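Local coordinates for Dps family protein (PDB 2D5K) that assembles into a twelve-subunit ferritin-like shell, is linked to nucleoid compaction and, as in other Dps proteins, probably oxidises and stores iron, at residues H42-E47 with N140-S145; H27-Y32 with K84-G89; T104-Q109 with T134-H139; N18-Y23 with G72-C77. One frame throughout, in Å; residues are numbered along the deposited sequence.

Interaction 1 (H42-E47 with N140-S145)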
# COMPACT_ATOMS: atom_id res chain seq x y z
N HIS B 42 10.91 -25.06 -3.63
CA HIS B 42 10.76 -24.75 -2.21
C HIS B 42 9.62 -23.74 -2.07
O HIS B 42 8.75 -23.89 -1.21
CB HIS B 42 12.08 -24.17 -1.67
CG HIS B 42 12.03 -23.76 -0.24
ND1 HIS B 42 12.16 -22.44 0.16
CD2 HIS B 42 11.88 -24.48 0.90
CE1 HIS B 42 12.09 -22.38 1.48
NE2 HIS B 42 11.92 -23.60 1.95
N VAL B 43 9.62 -22.73 -2.93
CA VAL B 43 8.59 -21.70 -2.91
C VAL B 43 7.25 -22.22 -3.43
O VAL B 43 6.22 -22.00 -2.81
CB VAL B 43 9.00 -20.47 -3.74
CG1 VAL B 43 7.84 -19.49 -3.83
CG2 VAL B 43 10.21 -19.81 -3.11
N LYS B 44 7.28 -22.92 -4.56
CA LYS B 44 6.04 -23.45 -5.14
C LYS B 44 5.28 -24.34 -4.16
O LYS B 44 4.06 -24.27 -4.07
CB LYS B 44 6.34 -24.24 -6.42
CG LYS B 44 5.08 -24.73 -7.12
CD LYS B 44 4.17 -23.55 -7.48
CE LYS B 44 2.76 -24.00 -7.84
NZ LYS B 44 2.68 -24.78 -9.11
N PHE B 45 6.00 -25.18 -3.41
CA PHE B 45 5.33 -26.05 -2.46
C PHE B 45 4.66 -25.26 -1.34
O PHE B 45 3.63 -25.67 -0.81
CB PHE B 45 6.32 -27.07 -1.87
CG PHE B 45 6.83 -28.07 -2.88
CD1 PHE B 45 6.02 -28.51 -3.92
CD2 PHE B 45 8.12 -28.59 -2.78
CE1 PHE B 45 6.48 -29.44 -4.86
CE2 PHE B 45 8.59 -29.52 -3.70
CZ PHE B 45 7.77 -29.94 -4.74
N GLU B 46 5.23 -24.11 -0.99
CA GLU B 46 4.63 -23.27 0.05
C GLU B 46 3.37 -22.62 -0.49
O GLU B 46 2.36 -22.53 0.21
CB GLU B 46 5.60 -22.19 0.53
CG GLU B 46 5.03 -21.38 1.70
CD GLU B 46 6.01 -20.39 2.29
OE1 GLU B 46 7.23 -20.67 2.29
OE2 GLU B 46 5.56 -19.33 2.78
N GLU B 47 3.42 -22.16 -1.73
CA GLU B 47 2.25 -21.54 -2.34
C GLU B 47 1.12 -22.57 -2.35
O GLU B 47 -0.04 -22.25 -2.10
CB GLU B 47 2.56 -21.08 -3.76
CG GLU B 47 3.80 -20.19 -3.86
CD GLU B 47 4.05 -19.64 -5.26
OE1 GLU B 47 3.85 -20.40 -6.23
OE2 GLU B 47 4.45 -18.47 -5.38
N ASN B 140 -1.80 -29.06 -12.11
CA ASN B 140 -1.39 -30.34 -12.67
C ASN B 140 -0.74 -30.15 -14.04
O ASN B 140 0.24 -30.82 -14.36
CB ASN B 140 -2.59 -31.28 -12.77
CG ASN B 140 -2.18 -32.74 -12.68
OD1 ASN B 140 -1.00 -33.05 -12.46
ND2 ASN B 140 -3.14 -33.64 -12.83
N TRP B 141 -1.27 -29.23 -14.85
CA TRP B 141 -0.67 -28.97 -16.15
C TRP B 141 0.77 -28.49 -15.91
O TRP B 141 1.69 -28.92 -16.60
CB TRP B 141 -1.46 -27.91 -16.93
CG TRP B 141 -0.59 -27.08 -17.83
CD1 TRP B 141 0.22 -27.53 -18.84
CD2 TRP B 141 -0.38 -25.67 -17.74
NE1 TRP B 141 0.94 -26.49 -19.37
CE2 TRP B 141 0.59 -25.33 -18.72
CE3 TRP B 141 -0.90 -24.65 -16.93
CZ2 TRP B 141 1.05 -24.02 -18.90
CZ3 TRP B 141 -0.45 -23.35 -17.12
CH2 TRP B 141 0.52 -23.05 -18.09
N MET B 142 0.95 -27.60 -14.94
CA MET B 142 2.29 -27.10 -14.64
C MET B 142 3.21 -28.23 -14.17
O MET B 142 4.36 -28.30 -14.60
CB MET B 142 2.22 -26.00 -13.57
CG MET B 142 1.40 -24.80 -14.00
SD MET B 142 1.43 -23.47 -12.79
CE MET B 142 0.52 -22.19 -13.67
N PHE B 143 2.72 -29.12 -13.31
CA PHE B 143 3.54 -30.24 -12.83
C PHE B 143 3.97 -31.10 -14.01
O PHE B 143 5.14 -31.45 -14.14
CB PHE B 143 2.77 -31.13 -11.85
CG PHE B 143 2.32 -30.44 -10.59
CD1 PHE B 143 3.07 -29.40 -10.04
CD2 PHE B 143 1.16 -30.85 -9.94
CE1 PHE B 143 2.66 -28.77 -8.86
CE2 PHE B 143 0.75 -30.23 -8.75
CZ PHE B 143 1.50 -29.19 -8.21
N LYS B 144 3.01 -31.45 -14.86
CA LYS B 144 3.30 -32.29 -16.02
C LYS B 144 4.28 -31.62 -16.98
O LYS B 144 5.09 -32.30 -17.62
CB LYS B 144 2.01 -32.64 -16.76
CG LYS B 144 1.07 -33.52 -15.95
CD LYS B 144 -0.22 -33.78 -16.72
CE LYS B 144 -1.17 -34.65 -15.93
NZ LYS B 144 -2.42 -34.92 -16.71
N SER B 145 4.21 -30.30 -17.09
CA SER B 145 5.12 -29.57 -17.97
C SER B 145 6.52 -29.62 -17.37
O SER B 145 7.51 -29.84 -18.08
CB SER B 145 4.66 -28.12 -18.14
OG SER B 145 3.43 -28.07 -18.85

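Interaction 2 (H27-Y32 with K84-G89)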
# COMPACT_ATOMS: atom_id res chain seq x y z
N HIS B 27 4.40 -29.61 3.16
CA HIS B 27 5.42 -29.04 4.04
C HIS B 27 6.64 -29.94 3.95
O HIS B 27 7.77 -29.47 3.88
CB HIS B 27 4.94 -28.99 5.49
CG HIS B 27 4.23 -27.72 5.85
ND1 HIS B 27 2.94 -27.45 5.44
CD2 HIS B 27 4.63 -26.64 6.56
CE1 HIS B 27 2.58 -26.25 5.88
NE2 HIS B 27 3.59 -25.74 6.56
N ASN B 28 6.39 -31.25 3.95
CA ASN B 28 7.46 -32.23 3.85
C ASN B 28 8.28 -31.99 2.58
O ASN B 28 9.51 -31.91 2.63
CB ASN B 28 6.85 -33.64 3.83
CG ASN B 28 7.90 -34.74 3.72
OD1 ASN B 28 8.65 -34.80 2.75
ND2 ASN B 28 7.96 -35.61 4.73
N PHE B 29 7.59 -31.85 1.45
CA PHE B 29 8.29 -31.61 0.19
C PHE B 29 9.00 -30.26 0.22
O PHE B 29 10.11 -30.11 -0.30
CB PHE B 29 7.31 -31.69 -0.99
CG PHE B 29 6.80 -33.09 -1.27
CD1 PHE B 29 7.24 -34.17 -0.51
CD2 PHE B 29 5.88 -33.31 -2.29
CE1 PHE B 29 6.76 -35.46 -0.76
CE2 PHE B 29 5.40 -34.60 -2.55
CZ PHE B 29 5.85 -35.68 -1.78
N HIS B 30 8.35 -29.27 0.83
CA HIS B 30 8.89 -27.93 0.98
C HIS B 30 10.23 -27.98 1.74
O HIS B 30 11.17 -27.27 1.41
CB HIS B 30 7.85 -27.08 1.74
CG HIS B 30 8.34 -25.76 2.24
ND1 HIS B 30 8.64 -24.70 1.41
CD2 HIS B 30 8.49 -25.30 3.51
CE1 HIS B 30 8.93 -23.64 2.15
NE2 HIS B 30 8.85 -23.97 3.42
N TRP B 31 10.30 -28.85 2.75
CA TRP B 31 11.51 -28.97 3.56
C TRP B 31 12.58 -29.88 2.98
O TRP B 31 13.77 -29.56 3.04
CB TRP B 31 11.16 -29.50 4.96
CG TRP B 31 10.22 -28.63 5.74
CD1 TRP B 31 10.16 -27.27 5.73
CD2 TRP B 31 9.23 -29.06 6.68
NE1 TRP B 31 9.19 -26.82 6.59
CE2 TRP B 31 8.60 -27.91 7.19
CE3 TRP B 31 8.80 -30.32 7.13
CZ2 TRP B 31 7.57 -27.97 8.14
CZ3 TRP B 31 7.78 -30.38 8.08
CH2 TRP B 31 7.17 -29.21 8.57
N TYR B 32 12.16 -31.01 2.44
CA TYR B 32 13.09 -32.01 1.93
C TYR B 32 13.52 -31.95 0.47
O TYR B 32 14.38 -32.73 0.05
CB TYR B 32 12.53 -33.40 2.24
CG TYR B 32 12.56 -33.76 3.71
CD1 TYR B 32 13.76 -34.05 4.35
CD2 TYR B 32 11.38 -33.80 4.46
CE1 TYR B 32 13.79 -34.39 5.70
CE2 TYR B 32 11.40 -34.14 5.81
CZ TYR B 32 12.62 -34.44 6.43
OH TYR B 32 12.65 -34.79 7.76
N LYS B 84 -1.96 -39.86 0.28
CA LYS B 84 -1.18 -40.55 1.29
C LYS B 84 -0.03 -39.69 1.76
O LYS B 84 0.41 -38.78 1.06
CB LYS B 84 -0.68 -41.89 0.74
CG LYS B 84 -1.82 -42.77 0.24
CD LYS B 84 -2.89 -42.96 1.32
CE LYS B 84 -4.21 -43.49 0.76
NZ LYS B 84 -4.05 -44.81 0.09
N GLU B 85 0.46 -39.96 2.97
CA GLU B 85 1.56 -39.19 3.52
C GLU B 85 2.85 -39.45 2.76
O GLU B 85 3.01 -40.48 2.10
CB GLU B 85 1.74 -39.51 5.00
CG GLU B 85 0.49 -39.25 5.82
CD GLU B 85 0.78 -38.65 7.17
OE1 GLU B 85 1.03 -39.41 8.13
OE2 GLU B 85 0.78 -37.40 7.26
N ALA B 86 3.78 -38.50 2.85
CA ALA B 86 5.05 -38.61 2.17
C ALA B 86 5.89 -39.77 2.70
O ALA B 86 5.86 -40.08 3.89
CB ALA B 86 5.83 -37.31 2.31
N ALA B 87 6.62 -40.41 1.80
CA ALA B 87 7.51 -41.51 2.15
C ALA B 87 8.91 -40.89 2.19
O ALA B 87 9.07 -39.71 1.89
CB ALA B 87 7.44 -42.60 1.10
N LYS B 88 9.91 -41.68 2.56
CA LYS B 88 11.27 -41.15 2.64
C LYS B 88 12.08 -41.30 1.35
O LYS B 88 11.80 -42.16 0.52
CB LYS B 88 12.04 -41.85 3.77
CG LYS B 88 11.49 -41.60 5.16
CD LYS B 88 12.37 -42.27 6.21
CE LYS B 88 11.91 -41.93 7.62
NZ LYS B 88 10.51 -42.36 7.87
N GLY B 89 13.08 -40.43 1.19
CA GLY B 89 13.97 -40.47 0.04
C GLY B 89 13.46 -40.05 -1.32
O GLY B 89 13.89 -40.60 -2.34
O HOH W 1 10.39 -36.60 1.98

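Interaction 3 (T104-Q109 with T134-H139)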
# COMPACT_ATOMS: atom_id res chain seq x y z
N THR B 104 -4.31 -35.56 -10.07
CA THR B 104 -5.10 -36.27 -11.07
C THR B 104 -6.22 -37.01 -10.32
O THR B 104 -7.38 -37.00 -10.75
CB THR B 104 -4.24 -37.30 -11.84
OG1 THR B 104 -3.36 -36.60 -12.73
CG2 THR B 104 -5.13 -38.25 -12.65
N ASN B 105 -5.87 -37.65 -9.21
CA ASN B 105 -6.85 -38.39 -8.42
C ASN B 105 -7.92 -37.48 -7.84
O ASN B 105 -9.10 -37.81 -7.85
CB ASN B 105 -6.17 -39.15 -7.28
CG ASN B 105 -5.24 -40.24 -7.77
OD1 ASN B 105 -5.35 -40.70 -8.92
ND2 ASN B 105 -4.32 -40.68 -6.91
N ILE B 106 -7.49 -36.34 -7.31
CA ILE B 106 -8.42 -35.38 -6.72
C ILE B 106 -9.35 -34.80 -7.79
O ILE B 106 -10.56 -34.68 -7.56
CB ILE B 106 -7.65 -34.24 -6.03
CG1 ILE B 106 -6.94 -34.80 -4.78
CG2 ILE B 106 -8.60 -33.09 -5.66
CD1 ILE B 106 -5.89 -33.87 -4.20
N SER B 107 -8.81 -34.46 -8.95
CA SER B 107 -9.64 -33.89 -10.00
C SER B 107 -10.73 -34.88 -10.40
O SER B 107 -11.87 -34.48 -10.67
CB SER B 107 -8.79 -33.53 -11.22
OG SER B 107 -9.60 -32.91 -12.21
N LYS B 108 -10.40 -36.16 -10.44
CA LYS B 108 -11.38 -37.18 -10.79
C LYS B 108 -12.46 -37.26 -9.71
O LYS B 108 -13.65 -37.39 -10.02
CB LYS B 108 -10.70 -38.55 -10.95
CG LYS B 108 -11.65 -39.66 -11.34
CD LYS B 108 -10.91 -40.97 -11.62
CE LYS B 108 -11.87 -42.09 -11.98
NZ LYS B 108 -11.16 -43.38 -12.22
N GLN B 109 -12.05 -37.18 -8.45
CA GLN B 109 -13.01 -37.22 -7.34
C GLN B 109 -13.92 -36.00 -7.43
O GLN B 109 -15.12 -36.09 -7.18
CB GLN B 109 -12.31 -37.17 -5.98
CG GLN B 109 -11.68 -38.44 -5.50
CD GLN B 109 -11.39 -38.37 -4.01
OE1 GLN B 109 -10.92 -37.34 -3.51
NE2 GLN B 109 -11.66 -39.46 -3.29
N THR B 134 -10.66 -26.25 -10.82
CA THR B 134 -10.02 -25.30 -11.73
C THR B 134 -8.54 -25.16 -11.37
O THR B 134 -7.66 -25.29 -12.23
CB THR B 134 -10.67 -23.89 -11.63
OG1 THR B 134 -12.05 -23.96 -12.01
CG2 THR B 134 -9.94 -22.91 -12.53
N SER B 135 -8.26 -24.90 -10.10
CA SER B 135 -6.88 -24.73 -9.64
C SER B 135 -6.10 -26.03 -9.69
O SER B 135 -4.93 -26.05 -10.08
CB SER B 135 -6.87 -24.16 -8.22
OG SER B 135 -5.53 -24.05 -7.76
N VAL B 136 -6.73 -27.12 -9.28
CA VAL B 136 -6.07 -28.43 -9.30
C VAL B 136 -5.60 -28.78 -10.71
O VAL B 136 -4.45 -29.18 -10.92
CB VAL B 136 -7.03 -29.53 -8.77
CG1 VAL B 136 -6.48 -30.92 -9.10
CG2 VAL B 136 -7.19 -29.38 -7.25
N ASP B 137 -6.48 -28.62 -11.69
CA ASP B 137 -6.13 -28.93 -13.07
C ASP B 137 -5.03 -28.02 -13.61
O ASP B 137 -4.15 -28.46 -14.34
CB ASP B 137 -7.37 -28.82 -13.98
CG ASP B 137 -8.36 -29.95 -13.75
OD1 ASP B 137 -8.01 -30.93 -13.05
OD2 ASP B 137 -9.49 -29.86 -14.28
N LYS B 138 -5.09 -26.74 -13.24
CA LYS B 138 -4.09 -25.78 -13.69
C LYS B 138 -2.72 -26.17 -13.14
O LYS B 138 -1.74 -26.22 -13.88
CB LYS B 138 -4.48 -24.38 -13.20
CG LYS B 138 -3.58 -23.27 -13.70
CD LYS B 138 -4.13 -21.91 -13.25
CE LYS B 138 -3.30 -20.76 -13.79
NZ LYS B 138 -3.82 -19.44 -13.33
N HIS B 139 -2.66 -26.44 -11.84
CA HIS B 139 -1.40 -26.83 -11.22
C HIS B 139 -0.89 -28.13 -11.84
O HIS B 139 0.31 -28.29 -12.06
CB HIS B 139 -1.59 -27.06 -9.71
CG HIS B 139 -1.79 -25.81 -8.93
ND1 HIS B 139 -0.88 -24.77 -8.94
CD2 HIS B 139 -2.77 -25.44 -8.07
CE1 HIS B 139 -1.31 -23.81 -8.13
NE2 HIS B 139 -2.45 -24.20 -7.59

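Interaction 4 (N18-Y23 with G72-C77)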
# COMPACT_ATOMS: atom_id res chain seq x y z
N ASN B 18 -8.48 -34.88 2.30
CA ASN B 18 -7.41 -34.88 1.29
C ASN B 18 -6.45 -33.71 1.46
O ASN B 18 -5.24 -33.89 1.46
CB ASN B 18 -7.98 -34.76 -0.13
CG ASN B 18 -8.73 -35.99 -0.58
OD1 ASN B 18 -8.53 -37.09 -0.07
ND2 ASN B 18 -9.60 -35.81 -1.58
N TRP B 19 -7.00 -32.51 1.58
CA TRP B 19 -6.17 -31.33 1.68
C TRP B 19 -5.50 -31.11 3.02
O TRP B 19 -4.48 -30.42 3.11
CB TRP B 19 -6.97 -30.10 1.23
CG TRP B 19 -7.28 -30.21 -0.24
CD1 TRP B 19 -8.42 -30.71 -0.81
CD2 TRP B 19 -6.39 -29.90 -1.33
NE1 TRP B 19 -8.29 -30.75 -2.19
CE2 TRP B 19 -7.06 -30.26 -2.52
CE3 TRP B 19 -5.10 -29.37 -1.40
CZ2 TRP B 19 -6.47 -30.09 -3.78
CZ3 TRP B 19 -4.51 -29.21 -2.65
CH2 TRP B 19 -5.20 -29.57 -3.83
N THR B 20 -6.04 -31.72 4.07
CA THR B 20 -5.40 -31.59 5.37
C THR B 20 -4.14 -32.46 5.30
O THR B 20 -3.08 -32.06 5.75
CB THR B 20 -6.32 -32.09 6.50
OG1 THR B 20 -7.46 -31.21 6.61
CG2 THR B 20 -5.58 -32.10 7.83
N VAL B 21 -4.27 -33.64 4.70
CA VAL B 21 -3.12 -34.53 4.56
C VAL B 21 -2.11 -33.89 3.60
O VAL B 21 -0.91 -33.88 3.86
CB VAL B 21 -3.52 -35.92 4.03
CG1 VAL B 21 -2.28 -36.77 3.82
CG2 VAL B 21 -4.47 -36.59 5.01
N ALA B 22 -2.61 -33.35 2.49
CA ALA B 22 -1.75 -32.71 1.50
C ALA B 22 -1.01 -31.52 2.10
O ALA B 22 0.14 -31.25 1.75
CB ALA B 22 -2.57 -32.25 0.30
N TYR B 23 -1.68 -30.81 3.00
CA TYR B 23 -1.08 -29.65 3.66
C TYR B 23 0.26 -30.02 4.29
O TYR B 23 1.26 -29.32 4.12
CB TYR B 23 -2.03 -29.12 4.74
CG TYR B 23 -1.50 -27.92 5.49
CD1 TYR B 23 -1.50 -26.65 4.92
CD2 TYR B 23 -1.00 -28.07 6.78
CE1 TYR B 23 -1.00 -25.55 5.62
CE2 TYR B 23 -0.50 -26.97 7.49
CZ TYR B 23 -0.51 -25.72 6.90
OH TYR B 23 -0.02 -24.65 7.61
N GLY B 72 -12.80 -32.69 12.13
CA GLY B 72 -11.91 -31.85 12.92
C GLY B 72 -10.69 -32.46 13.58
O GLY B 72 -10.18 -31.89 14.54
N THR B 73 -10.23 -33.61 13.11
CA THR B 73 -9.04 -34.24 13.68
C THR B 73 -8.17 -34.81 12.58
O THR B 73 -8.66 -35.14 11.50
CB THR B 73 -9.39 -35.39 14.66
OG1 THR B 73 -9.91 -36.51 13.93
CG2 THR B 73 -10.42 -34.92 15.68
N LEU B 74 -6.88 -34.92 12.85
CA LEU B 74 -5.93 -35.46 11.88
C LEU B 74 -6.15 -36.96 11.69
O LEU B 74 -6.00 -37.50 10.59
CB LEU B 74 -4.50 -35.19 12.35
CG LEU B 74 -4.17 -33.70 12.50
CD1 LEU B 74 -2.80 -33.54 13.14
CD2 LEU B 74 -4.19 -33.04 11.12
N THR B 75 -6.53 -37.63 12.77
CA THR B 75 -6.77 -39.06 12.72
C THR B 75 -7.88 -39.37 11.72
O THR B 75 -7.77 -40.29 10.91
CB THR B 75 -7.19 -39.60 14.11
OG1 THR B 75 -6.19 -39.24 15.07
CG2 THR B 75 -7.33 -41.12 14.06
N GLU B 76 -8.96 -38.59 11.77
CA GLU B 76 -10.08 -38.78 10.85
C GLU B 76 -9.66 -38.46 9.42
O GLU B 76 -10.02 -39.18 8.48
CB GLU B 76 -11.27 -37.90 11.26
CG GLU B 76 -11.95 -38.35 12.55
CD GLU B 76 -12.95 -37.33 13.08
OE1 GLU B 76 -12.52 -36.22 13.47
OE2 GLU B 76 -14.16 -37.63 13.09
N CYS B 77 -8.88 -37.40 9.24
CA CYS B 77 -8.42 -37.02 7.92
C CYS B 77 -7.59 -38.13 7.28
O CYS B 77 -7.77 -38.46 6.10
CB CYS B 77 -7.60 -35.73 7.99
SG CYS B 77 -8.58 -34.23 8.31

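Interaction 1 (H42-E47 with N140-S145)
In the four-helix bundle of this ferritin-like subunit, helix 38-65 and helix 123-147 are joined by Lys44, which stretches out to meet Met142 and Phe143. The backbones stay well apart, the nearest alpha carbons, those of Lys44 and Phe143, being 10.6 Å from one another, so only long side chains can join the two segments. Lys44 starts with CG anti to its own N (chi1 -176°), then bends at chi2 and again at chi4, and the ammonium group alone does the touching. Its NZ lies 4.0 Å from CE1 of Phe143, on an oblique approach to the ring. The same NZ is 4.1 Å from SD of Met142, whose chain is extended beyond CG and runs roughly at right angles to that of the lysine. Farther along helix 123-147, the hydroxyl of Ser145 turns back on its own helix: OG donates to O of Trp141 at 3.0 Å from above the carbonyl plane, while the backbone N of Ser145 reaches that oxygen from the other face. The surroundings are largely aromatic. Phe103 of helix 92-120 meets the Phe143 ring edge-to-face, and Phe39 and Phe38 of a second subunit pack on Lys44 and Met142 respectively, which places the contact next to a subunit interface. The ammonium touches a thioether and the phenyl ring of Phe143 at van der Waals distance; any attraction between the charge and these polarisable groups is likely to be modest and weakly directional.

Interaction 2 (H27-Y32 with K84-G89)
Asn28 and Ala86 mark the closest backbone approach, 7.0 Å between their alpha carbons, where the last turns of helix 5-32 meet a chain with no regular secondary structure. Residues 84-88 run in an extended form, and this points the methyl of Ala86 at the helix while that of Ala87 faces away. The methyl settles against the flat amide of Asn28, with CB 3.6 Å from both CG and ND2. The amide is swung out to meet it by an Asn28 side chain whose CG lies anti to the backbone N (chi1 180°). Phe29 closes in from the next helical position, its CE1 3.7 Å from Ala86 CB on an oblique line. In this bundle the loop that leads from helix 74-80 to helix 92-120 is thus laid along the outside of the first helix, and a neighbouring subunit adjoins the same place. Both ends of the Asn28 amide are engaged: ND2 is hydrogen-bonded to Gly72 O of that neighbouring subunit, and OD1 accepts from a water at 2.6 Å. The water also donates, weakly, to O of Ala87 at 3.4 Å. Glu85 is anchored on backbone N-H groups of Leu74 and Thr75 of the same neighbouring subunit, while Phe29 continues inward onto Met95 and Leu99 of helix 92-120.

Interaction 3 (T104-Q109 with T134-H139)
Two differently turned side chains bring Ser107 and Asp137 together. Ser107 sends OG away from its backbone N (chi1 -177°), out toward helix 123-147, whereas Asp137 keeps CG beside its backbone N (chi1 -71°), which carries the carboxylate back toward helix 92-120 although its beta carbon does not aim directly at the other helix. The outcome is a short hydrogen bond in which Ser107 OG donates to OD1 of Asp137 at 2.7 Å, where OD1 offers its syn lone pair, on the side of the other carboxylate oxygen. OD2 of Asp137 has a second partner, forming a salt bridge with Arg62 of another subunit, so the carboxylate is gripped at both oxygens and its rotation is probably well fixed. Beside this polar link lies an apolar one. Val136 fits its CG1 4.1 Å from CB of Ser107, and its other methyl, CG2, reaches CG2 of Ile106 at 4.3 Å. The small serine is consistent with the close backbone approach: the alpha carbons of Ser107 and Val136 are 6.6 Å apart. The axes of the two short segments pass within 9.4 Å, their directions 150° apart, as expected of the antiparallel last pair of a four-helix bundle. Inward, Ile106 and Val136 both rest on Trp19 of helix 5-32, and Val136 also touches Phe103; on the Asp137 side the subunit that supplies Arg62 packs its Ala65 against the aspartate.

Interaction 4 (N18-Y23 with G72-C77)
Thr20 and Cys77 make the dense part of this contact. The sulfur presses against the whole branched head of the threonine: Cys77 SG is 3.6 Å from CB of Thr20, and the threonine methyl CG2 is a similar 3.7 Å from it. Thr20 holds CG2 anti to its backbone N and OG1 beside it (chi1 -67°), an orientation in which the methyl can also meet CD2 of Leu74 at 3.7 Å, the two side chains crossing at about a right angle. The hydroxyl is hydrogen-bonded to Val16 O one turn back on its own helix, so what Thr20 gives the neighbouring segment is essentially van der Waals packing. Val21 makes the looser flank, its CG2 lying 3.9 Å from the backbone O of Cys77 and 4.4 Å from the Cys77 CB. The element docked here is the short helix 74-80, which stands in the connection between the second and third long helices, a feature of Dps proteins among the ferritin-like folds. Thr73 is its N-cap: OG1 accepts from Glu76 N at 3.1 Å, with an N-H···O angle of 158°, and in turn donates to OE1 of Glu76 at 2.7 Å, on the anti side of the carboxylate. On the outward side the packing gives way to contacts with a neighbouring subunit. There OG1 of the exposed Thr75 is hydrogen-bonded to Glu85 of that subunit, and Leu74 packs on its Thr24.

How the interactions relate
Interactions 1 and 3 share helix 123-147 but tie it to different partners, one through a long lysine set among aromatic and sulfur groups, the other through close helix packing and a serine-carboxylate bond. Interactions 2 and 4 share helix 5-32 and dress its outer side with the loop and the short helix between the second and third long helices; both abut the same neighbouring subunit, and Glu85 and Val21 touch where they adjoin. Interaction 3, its centre about 8 Å from that of the chain, is the most central, although only partly buried; the others are buried but farther out. Asn18 and Trp19 connect interaction 4 to interaction 3, and His30 with His42 connects interaction 2 to interaction 1.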